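Local coordinates for protein spectinomycin phosphotransferase (Legionella pneumophila, PDB 3I1A) that transfers a phosphate group to the antibiotic spectinomycin, probably from a bound nucleotide, on a protein-kinase-like fold, and acts as an antibiotic resistance factor, at residues A[126-131]-A[206-211]; A[238-243]-A[274-279]. One frame throughout, in Å; residues are numbered along the deposited sequence.

Interactions 1 and 2 lie on the same side of the chain's centre, their own centres about 13 Å apart, and follow one another along the sequence. Interaction 1 sets the end of helix 115-129 against strand 207-209; interaction 2 sets the short helix 240-243 against the start of helix 274-297. Strand 235-237 pairs with 207-209 and leads directly into 238-243. The two contacts also meet at the D242 carboxylate: OD2 accepts from H129 NE2 and probably from H210 N (2.8 Å), OD1 probably from S211 N (2.7 Å). This is consistent with the aspartate of protein kinases, at the start of the F helix, that accepts from backbone amides of the catalytic loop.

Interaction 1 (A[126-131]-A[206-211]); sequences RQIHET and YVLCHS
H129 turns its imidazole to strand 207-209 so that three successive residues meet it. L208 O lies at the ring edge, close to its plane, 3.2 Å from CD2. This buried oxygen has no hydrogen-bond partner in the model, and the polarised ring C-H probably gives it a weakly favourable electrostatic contact. V207 brings CG2 to the ring from an oblique direction in an off-centre CH-pi contact, 4.3 Å from the centroid and 30° off the normal; its CB also rests 3.4 Å from H129 O. C209 SG approaches obliquely too, 4.9 Å from the centroid. The ring stands here because CG is anti to the carbonyl carbon (chi1 -66°), and bonds from ND1 to Y267 OH and from NE2 to D242 fix its rotation. Histidine suits the place because a flat ring that can pack against V207 also offers two nitrogens for these bonds.

One residue back, I128 crosses L208 obliquely, its CG2 3.6 Å from L208 O and 4.2 Å from L208 CG; branched apolar groups suit this buried seam. A water accepts a hydrogen bond from L208 N at 3.0 Å and donates to H129 O and T131 O. Beyond the contact, L208 packs on helix 61-71, while V207 and C209 pair with strand 235-237. The end of helix 115-129 thus lies against a strand at the edge of a small mixed sheet.

Interaction 2 (A[238-243]-A[274-279]); sequences PKERDL and KTILSY
Apolar contacts carry the meeting of I276 and L277 with P238, E240 and L243. The side chains of E240 and I276 cross at about a right angle, with I276 CG2 3.7 Å from E240 CB. P238 CB lies 4.0 Å from both CG2 and CD1 of I276, so CG2 touches both the proline and the glutamate stem, and CD1 adds a second contact to the proline. Isoleucine suits this place because its two branches can do both. L277 reaches further: with CG anti to its backbone N (chi1 -167°), it carries CD1 to 3.6 Å from L243 C and 3.9 Å from L243 CB.

The polar contacts run beside this layer. E240 bends at chi2 (74°), which turns its carboxylate back to K239, whose NZ meets OE2 at 2.9 Å on the syn side in a salt bridge. OE2 also accepts from D273 N, and K239 NZ also bonds to N271 O. Glutamate suits this buried place because its methylene groups pack while its charge is paired.

In the backbone, K239 O accepts from both D242 N and L243 N within this short helical turn. Its packing against helix 274-297 belongs to the helical C-terminal lobe of the kinase-like fold, as in aminoglycoside phosphotransferases.

Interaction 1 (A[126-131]-A[206-211])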
ATOM      1  N   ARG A 126      -4.986 -14.775   5.414  1.00 14.82           N
ATOM      2  CA  ARG A 126      -5.980 -15.763   4.985  1.00 15.46           C
ATOM      3  C   ARG A 126      -7.359 -15.338   5.516  1.00 14.81           C
ATOM      4  O   ARG A 126      -8.380 -15.487   4.833  1.00 13.69           O
ATOM      5  CB  ARG A 126      -5.608 -17.162   5.507  1.00 13.79           C
ATOM      6  CG  ARG A 126      -6.610 -18.281   5.124  1.00 15.64           C
ATOM      7  CD  ARG A 126      -6.632 -18.536   3.623  1.00 18.60           C
ATOM      8  NE  ARG A 126      -7.633 -19.546   3.246  1.00 22.33           N
ATOM      9  CZ  ARG A 126      -7.505 -20.857   3.459  1.00 22.99           C
ATOM     10  NH1 ARG A 126      -6.419 -21.353   4.044  1.00 20.43           N
ATOM     11  NH2 ARG A 126      -8.478 -21.690   3.088  1.00 25.04           N
ATOM     12  N   GLN A 127      -7.392 -14.813   6.740  1.00 16.08           N
ATOM     13  CA  GLN A 127      -8.641 -14.346   7.345  1.00 17.40           C
ATOM     14  C   GLN A 127      -9.272 -13.260   6.490  1.00 17.78           C
ATOM     15  O   GLN A 127     -10.487 -13.230   6.288  1.00 16.24           O
ATOM     16  CB  GLN A 127      -8.397 -13.745   8.732  1.00 22.57           C
ATOM     17  CG  GLN A 127      -8.433 -14.709   9.900  1.00 25.33           C
ATOM     18  CD  GLN A 127      -8.502 -13.952  11.217  1.00 28.06           C
ATOM     19  OE1 GLN A 127      -7.530 -13.339  11.628  1.00 31.04           O
ATOM     20  NE2 GLN A 127      -9.662 -13.970  11.862  1.00 32.52           N
ATOM     21  N   ILE A 128      -8.431 -12.353   6.017  1.00 15.08           N
ATOM     22  CA  ILE A 128      -8.886 -11.242   5.193  1.00 15.79           C
ATOM     23  C   ILE A 128      -9.425 -11.781   3.877  1.00 15.39           C
ATOM     24  O   ILE A 128     -10.535 -11.430   3.457  1.00 13.92           O
ATOM     25  CB  ILE A 128      -7.721 -10.227   4.946  1.00 16.67           C
ATOM     26  CG1 ILE A 128      -7.385  -9.491   6.247  1.00 18.80           C
ATOM     27  CG2 ILE A 128      -8.121  -9.212   3.858  1.00 19.32           C
ATOM     28  CD1 ILE A 128      -5.972  -8.878   6.260  1.00 17.32           C
ATOM     29  N   HIS A 129      -8.670 -12.653   3.228  1.00 12.15           N
ATOM     30  CA  HIS A 129      -9.116 -13.194   1.953  1.00 13.97           C
ATOM     31  C   HIS A 129     -10.399 -14.013   2.063  1.00 14.85           C
ATOM     32  O   HIS A 129     -11.129 -14.134   1.093  1.00 14.66           O
ATOM     33  CB  HIS A 129      -8.017 -14.060   1.323  1.00 13.11           C
ATOM     34  CG  HIS A 129      -6.804 -13.278   0.928  1.00 12.93           C
ATOM     35  ND1 HIS A 129      -5.622 -13.870   0.546  1.00 11.82           N
ATOM     36  CD2 HIS A 129      -6.611 -11.944   0.812  1.00 12.13           C
ATOM     37  CE1 HIS A 129      -4.750 -12.932   0.208  1.00 13.29           C
ATOM     38  NE2 HIS A 129      -5.328 -11.752   0.361  1.00 14.17           N
ATOM     39  N   GLU A 130     -10.679 -14.576   3.228  0.50 14.64           N
ATOM     40  CA  GLU A 130     -11.893 -15.362   3.353  0.50 15.89           C
ATOM     41  C   GLU A 130     -13.077 -14.557   3.857  0.50 16.78           C
ATOM     42  O   GLU A 130     -14.186 -15.094   3.970  0.50 17.70           O
ATOM     43  CB  GLU A 130     -11.661 -16.554   4.282  0.50 16.96           C
ATOM     44  CG  GLU A 130     -10.618 -17.521   3.757  0.50 17.77           C
ATOM     45  CD  GLU A 130     -10.754 -18.900   4.354  0.50 18.46           C
ATOM     46  OE1 GLU A 130     -10.937 -18.993   5.578  0.50 21.55           O
ATOM     47  OE2 GLU A 130     -10.669 -19.887   3.600  0.50 18.06           O
ATOM     48  N   THR A 131     -12.855 -13.278   4.148  1.00 17.06           N
ATOM     49  CA  THR A 131     -13.909 -12.430   4.669  1.00 18.24           C
ATOM     50  C   THR A 131     -15.029 -12.212   3.655  1.00 19.25           C
ATOM     51  O   THR A 131     -14.778 -11.813   2.523  1.00 20.20           O
ATOM     52  CB  THR A 131     -13.336 -11.078   5.134  1.00 19.07           C
ATOM     53  OG1 THR A 131     -12.483 -11.301   6.263  1.00 22.64           O
ATOM     54  CG2 THR A 131     -14.457 -10.139   5.582  1.00 22.21           C
ATOM     55  N   TYR A 206     -12.550 -13.761  -6.970  1.00 17.82           N
ATOM     56  CA  TYR A 206     -11.952 -12.555  -6.418  1.00 15.39           C
ATOM     57  C   TYR A 206     -12.200 -12.541  -4.913  1.00 15.93           C
ATOM     58  O   TYR A 206     -13.223 -13.056  -4.435  1.00 14.42           O
ATOM     59  CB  TYR A 206     -12.579 -11.311  -7.047  1.00 16.77           C
ATOM     60  CG  TYR A 206     -12.032 -10.926  -8.423  1.00 16.52           C
ATOM     61  CD1 TYR A 206     -11.326 -11.833  -9.207  1.00 17.31           C
ATOM     62  CD2 TYR A 206     -12.253  -9.651  -8.934  1.00 16.98           C
ATOM     63  CE1 TYR A 206     -10.852 -11.474 -10.464  1.00 18.55           C
ATOM     64  CE2 TYR A 206     -11.784  -9.284 -10.199  1.00 18.02           C
ATOM     65  CZ  TYR A 206     -11.084 -10.199 -10.953  1.00 17.35           C
ATOM     66  OH  TYR A 206     -10.603  -9.819 -12.189  1.00 18.35           O
ATOM     67  N   VAL A 207     -11.273 -11.960  -4.159  1.00 14.15           N
ATOM     68  CA  VAL A 207     -11.417 -11.884  -2.712  1.00 13.92           C
ATOM     69  C   VAL A 207     -11.004 -10.478  -2.294  1.00 13.95           C
ATOM     70  O   VAL A 207     -10.449  -9.726  -3.098  1.00 14.57           O
ATOM     71  CB  VAL A 207     -10.492 -12.905  -1.980  1.00 15.57           C
ATOM     72  CG1 VAL A 207     -10.872 -14.331  -2.362  1.00 14.76           C
ATOM     73  CG2 VAL A 207      -9.028 -12.604  -2.288  1.00 14.69           C
ATOM     74  N   LEU A 208     -11.289 -10.119  -1.053  1.00 14.15           N
ATOM     75  CA  LEU A 208     -10.905  -8.808  -0.546  1.00 11.83           C
ATOM     76  C   LEU A 208      -9.381  -8.840  -0.390  1.00 13.35           C
ATOM     77  O   LEU A 208      -8.845  -9.691   0.340  1.00 12.68           O
ATOM     78  CB  LEU A 208     -11.575  -8.566   0.802  1.00 13.97           C
ATOM     79  CG  LEU A 208     -11.118  -7.338   1.599  1.00 14.76           C
ATOM     80  CD1 LEU A 208     -11.443  -6.050   0.795  1.00 14.60           C
ATOM     81  CD2 LEU A 208     -11.848  -7.348   2.964  1.00 15.46           C
ATOM     82  N   CYS A 209      -8.698  -7.912  -1.061  1.00 12.46           N
ATOM     83  CA  CYS A 209      -7.235  -7.817  -1.052  1.00 12.70           C
ATOM     84  C   CYS A 209      -6.753  -6.485  -0.548  1.00 13.32           C
ATOM     85  O   CYS A 209      -7.394  -5.467  -0.769  1.00 11.96           O
ATOM     86  CB  CYS A 209      -6.659  -7.977  -2.463  1.00 12.92           C
ATOM     87  SG  CYS A 209      -6.800  -9.627  -3.121  1.00 13.38           S
ATOM     88  N   HIS A 210      -5.622  -6.505   0.145  1.00 12.87           N
ATOM     89  CA  HIS A 210      -5.014  -5.266   0.604  1.00 14.02           C
ATOM     90  C   HIS A 210      -4.510  -4.508  -0.646  1.00 16.23           C
ATOM     91  O   HIS A 210      -4.732  -3.299  -0.786  1.00 16.12           O
ATOM     92  CB  HIS A 210      -3.866  -5.595   1.549  1.00 15.83           C
ATOM     93  CG  HIS A 210      -3.128  -4.391   2.029  1.00 15.66           C
ATOM     94  ND1 HIS A 210      -2.191  -3.735   1.257  1.00 16.26           N
ATOM     95  CD2 HIS A 210      -3.151  -3.757   3.224  1.00 15.39           C
ATOM     96  CE1 HIS A 210      -1.658  -2.754   1.966  1.00 13.77           C
ATOM     97  NE2 HIS A 210      -2.224  -2.747   3.163  1.00 14.79           N
ATOM     98  N   SER A 211      -3.834  -5.232  -1.534  1.00 15.11           N
ATOM     99  CA  SER A 211      -3.282  -4.753  -2.822  1.00 16.46           C
ATOM    100  C   SER A 211      -1.847  -4.209  -2.847  1.00 15.30           C
ATOM    101  O   SER A 211      -1.242  -4.082  -3.927  1.00 15.09           O
ATOM    102  CB  SER A 211      -4.241  -3.749  -3.505  1.00 17.83           C
ATOM    103  OG  SER A 211      -4.019  -2.384  -3.127  1.00 18.69           O
TER
HETATM  104  O   HOH W   1     -12.911 -12.062   0.463  1.00 14.07           O

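Interaction 2 (A[238-243]-A[274-279])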
ATOM      1  N   PRO A 238      -7.914 -11.523  -7.497  1.00 11.16           N
ATOM      2  CA  PRO A 238      -7.452 -12.876  -7.173  1.00 11.38           C
ATOM      3  C   PRO A 238      -6.518 -12.726  -5.970  1.00 13.35           C
ATOM      4  O   PRO A 238      -5.812 -11.721  -5.860  1.00 12.84           O
ATOM      5  CB  PRO A 238      -6.661 -13.278  -8.415  1.00 11.16           C
ATOM      6  CG  PRO A 238      -7.395 -12.559  -9.515  1.00 12.24           C
ATOM      7  CD  PRO A 238      -7.599 -11.180  -8.894  1.00 11.23           C
ATOM      8  N   LYS A 239      -6.501 -13.727  -5.095  1.00 11.66           N
ATOM      9  CA  LYS A 239      -5.676 -13.691  -3.895  1.00 12.93           C
ATOM     10  C   LYS A 239      -4.212 -13.415  -4.195  1.00 12.47           C
ATOM     11  O   LYS A 239      -3.496 -12.889  -3.334  1.00 13.08           O
ATOM     12  CB  LYS A 239      -5.792 -15.020  -3.129  1.00 14.89           C
ATOM     13  CG  LYS A 239      -5.282 -16.266  -3.884  1.00 15.57           C
ATOM     14  CD  LYS A 239      -5.416 -17.516  -2.988  1.00 16.08           C
ATOM     15  CE  LYS A 239      -4.759 -18.758  -3.622  1.00 15.80           C
ATOM     16  NZ  LYS A 239      -5.349 -19.168  -4.932  1.00 15.38           N
ATOM     17  N   GLU A 240      -3.767 -13.779  -5.400  1.00 12.60           N
ATOM     18  CA  GLU A 240      -2.383 -13.575  -5.785  1.00 14.09           C
ATOM     19  C   GLU A 240      -1.971 -12.093  -5.798  1.00 12.89           C
ATOM     20  O   GLU A 240      -0.781 -11.777  -5.746  1.00 13.34           O
ATOM     21  CB  GLU A 240      -2.119 -14.264  -7.139  1.00 13.14           C
ATOM     22  CG  GLU A 240      -2.133 -15.820  -7.072  1.00 13.63           C
ATOM     23  CD  GLU A 240      -3.518 -16.449  -6.921  1.00 14.76           C
ATOM     24  OE1 GLU A 240      -4.552 -15.777  -7.153  1.00 13.93           O
ATOM     25  OE2 GLU A 240      -3.572 -17.647  -6.579  1.00 13.65           O
ATOM     26  N   ARG A 241      -2.952 -11.199  -5.852  1.00 12.55           N
ATOM     27  CA  ARG A 241      -2.697  -9.751  -5.781  1.00 13.28           C
ATOM     28  C   ARG A 241      -1.912  -9.462  -4.490  1.00 13.51           C
ATOM     29  O   ARG A 241      -1.035  -8.575  -4.448  1.00 13.41           O
ATOM     30  CB  ARG A 241      -4.024  -9.014  -5.732  1.00 14.94           C
ATOM     31  CG  ARG A 241      -3.953  -7.575  -5.239  1.00 15.90           C
ATOM     32  CD  ARG A 241      -3.375  -6.648  -6.288  1.00 17.44           C
ATOM     33  NE  ARG A 241      -1.913  -6.659  -6.251  1.00 16.24           N
ATOM     34  CZ  ARG A 241      -1.171  -5.831  -6.968  1.00 18.77           C
ATOM     35  NH1 ARG A 241      -1.761  -4.940  -7.764  1.00 17.64           N
ATOM     36  NH2 ARG A 241       0.158  -5.906  -6.904  1.00 19.80           N
ATOM     37  N   ASP A 242      -2.264 -10.171  -3.420  1.00 13.43           N
ATOM     38  CA  ASP A 242      -1.549 -10.013  -2.163  1.00 12.38           C
ATOM     39  C   ASP A 242      -0.423 -11.043  -1.987  1.00 12.32           C
ATOM     40  O   ASP A 242       0.661 -10.725  -1.466  1.00 12.17           O
ATOM     41  CB  ASP A 242      -2.503 -10.134  -0.954  1.00 11.76           C
ATOM     42  CG  ASP A 242      -3.392  -8.923  -0.787  1.00 13.68           C
ATOM     43  OD1 ASP A 242      -3.102  -7.872  -1.397  1.00 12.14           O
ATOM     44  OD2 ASP A 242      -4.368  -9.018  -0.019  1.00 12.10           O
ATOM     45  N   LEU A 243      -0.650 -12.279  -2.419  1.00 12.75           N
ATOM     46  CA  LEU A 243       0.372 -13.297  -2.218  1.00 12.93           C
ATOM     47  C   LEU A 243       1.697 -13.025  -2.934  1.00 12.82           C
ATOM     48  O   LEU A 243       2.737 -13.515  -2.502  1.00 15.68           O
ATOM     49  CB  LEU A 243      -0.174 -14.692  -2.600  1.00 13.06           C
ATOM     50  CG  LEU A 243      -1.334 -15.136  -1.692  1.00 12.64           C
ATOM     51  CD1 LEU A 243      -1.808 -16.583  -2.053  1.00 13.17           C
ATOM     52  CD2 LEU A 243      -0.882 -15.073  -0.235  1.00 13.89           C
ATOM     53  N   LYS A 274       0.199 -19.739 -10.293  1.00 19.00           N
ATOM     54  CA  LYS A 274       1.489 -19.190 -10.680  1.00 21.86           C
ATOM     55  C   LYS A 274       1.455 -18.195 -11.825  1.00 21.16           C
ATOM     56  O   LYS A 274       2.331 -17.322 -11.925  1.00 21.72           O
ATOM     57  CB  LYS A 274       2.464 -20.330 -11.004  1.00 25.88           C
ATOM     58  CG  LYS A 274       3.729 -19.881 -11.713  1.00 30.24           C
ATOM     59  CD  LYS A 274       4.679 -21.054 -11.948  1.00 34.15           C
ATOM     60  CE  LYS A 274       5.805 -20.672 -12.891  1.00 36.09           C
ATOM     61  NZ  LYS A 274       5.292 -20.405 -14.272  1.00 38.80           N
ATOM     62  N   THR A 275       0.454 -18.302 -12.689  1.00 18.27           N
ATOM     63  CA  THR A 275       0.363 -17.378 -13.800  1.00 18.64           C
ATOM     64  C   THR A 275      -0.093 -16.023 -13.267  1.00 17.15           C
ATOM     65  O   THR A 275       0.429 -14.982 -13.657  1.00 15.65           O
ATOM     66  CB  THR A 275      -0.631 -17.876 -14.858  1.00 20.84           C
ATOM     67  OG1 THR A 275      -0.187 -19.155 -15.357  1.00 21.41           O
ATOM     68  CG2 THR A 275      -0.738 -16.897 -15.984  1.00 18.47           C
ATOM     69  N   ILE A 276      -1.068 -16.034 -12.370  1.00 14.53           N
ATOM     70  CA  ILE A 276      -1.523 -14.770 -11.826  1.00 14.09           C
ATOM     71  C   ILE A 276      -0.465 -14.188 -10.885  1.00 14.98           C
ATOM     72  O   ILE A 276      -0.260 -12.978 -10.854  1.00 13.67           O
ATOM     73  CB  ILE A 276      -2.866 -14.903 -11.076  1.00 14.26           C
ATOM     74  CG1 ILE A 276      -3.936 -15.467 -12.024  1.00 15.04           C
ATOM     75  CG2 ILE A 276      -3.327 -13.502 -10.597  1.00 14.94           C
ATOM     76  CD1 ILE A 276      -5.291 -15.721 -11.334  1.00 17.22           C
ATOM     77  N   LEU A 277       0.226 -15.042 -10.139  1.00 15.69           N
ATOM     78  CA  LEU A 277       1.261 -14.547  -9.224  1.00 15.58           C
ATOM     79  C   LEU A 277       2.398 -13.889 -10.033  1.00 16.72           C
ATOM     80  O   LEU A 277       2.895 -12.820  -9.672  1.00 15.92           O
ATOM     81  CB  LEU A 277       1.844 -15.690  -8.381  1.00 16.02           C
ATOM     82  CG  LEU A 277       2.703 -15.271  -7.177  1.00 17.53           C
ATOM     83  CD1 LEU A 277       1.813 -14.875  -6.006  1.00 17.45           C
ATOM     84  CD2 LEU A 277       3.571 -16.458  -6.741  1.00 19.21           C
ATOM     85  N   SER A 278       2.799 -14.526 -11.131  1.00 17.18           N
ATOM     86  CA  SER A 278       3.871 -13.966 -11.961  1.00 18.44           C
ATOM     87  C   SER A 278       3.391 -12.680 -12.651  1.00 18.38           C
ATOM     88  O   SER A 278       4.153 -11.723 -12.803  1.00 18.60           O
ATOM     89  CB  SER A 278       4.333 -14.977 -13.007  1.00 20.51           C
ATOM     90  OG  SER A 278       5.426 -14.444 -13.756  1.00 19.63           O
ATOM     91  N   TYR A 279       2.128 -12.659 -13.062  1.00 15.82           N
ATOM     92  CA  TYR A 279       1.561 -11.468 -13.692  1.00 15.38           C
ATOM     93  C   TYR A 279       1.677 -10.256 -12.753  1.00 16.68           C
ATOM     94  O   TYR A 279       2.108  -9.171 -13.159  1.00 17.70           O
ATOM     95  CB  TYR A 279       0.079 -11.665 -14.009  1.00 14.84           C
ATOM     96  CG  TYR A 279      -0.608 -10.359 -14.355  1.00 13.95           C
ATOM     97  CD1 TYR A 279      -0.372  -9.731 -15.575  1.00 14.89           C
ATOM     98  CD2 TYR A 279      -1.426  -9.706 -13.423  1.00 12.49           C
ATOM     99  CE1 TYR A 279      -0.929  -8.488 -15.858  1.00 12.09           C
ATOM    100  CE2 TYR A 279      -1.986  -8.454 -13.693  1.00 14.53           C
ATOM    101  CZ  TYR A 279      -1.730  -7.856 -14.919  1.00 13.36           C
ATOM    102  OH  TYR A 279      -2.290  -6.644 -15.189  1.00 16.03           O
TER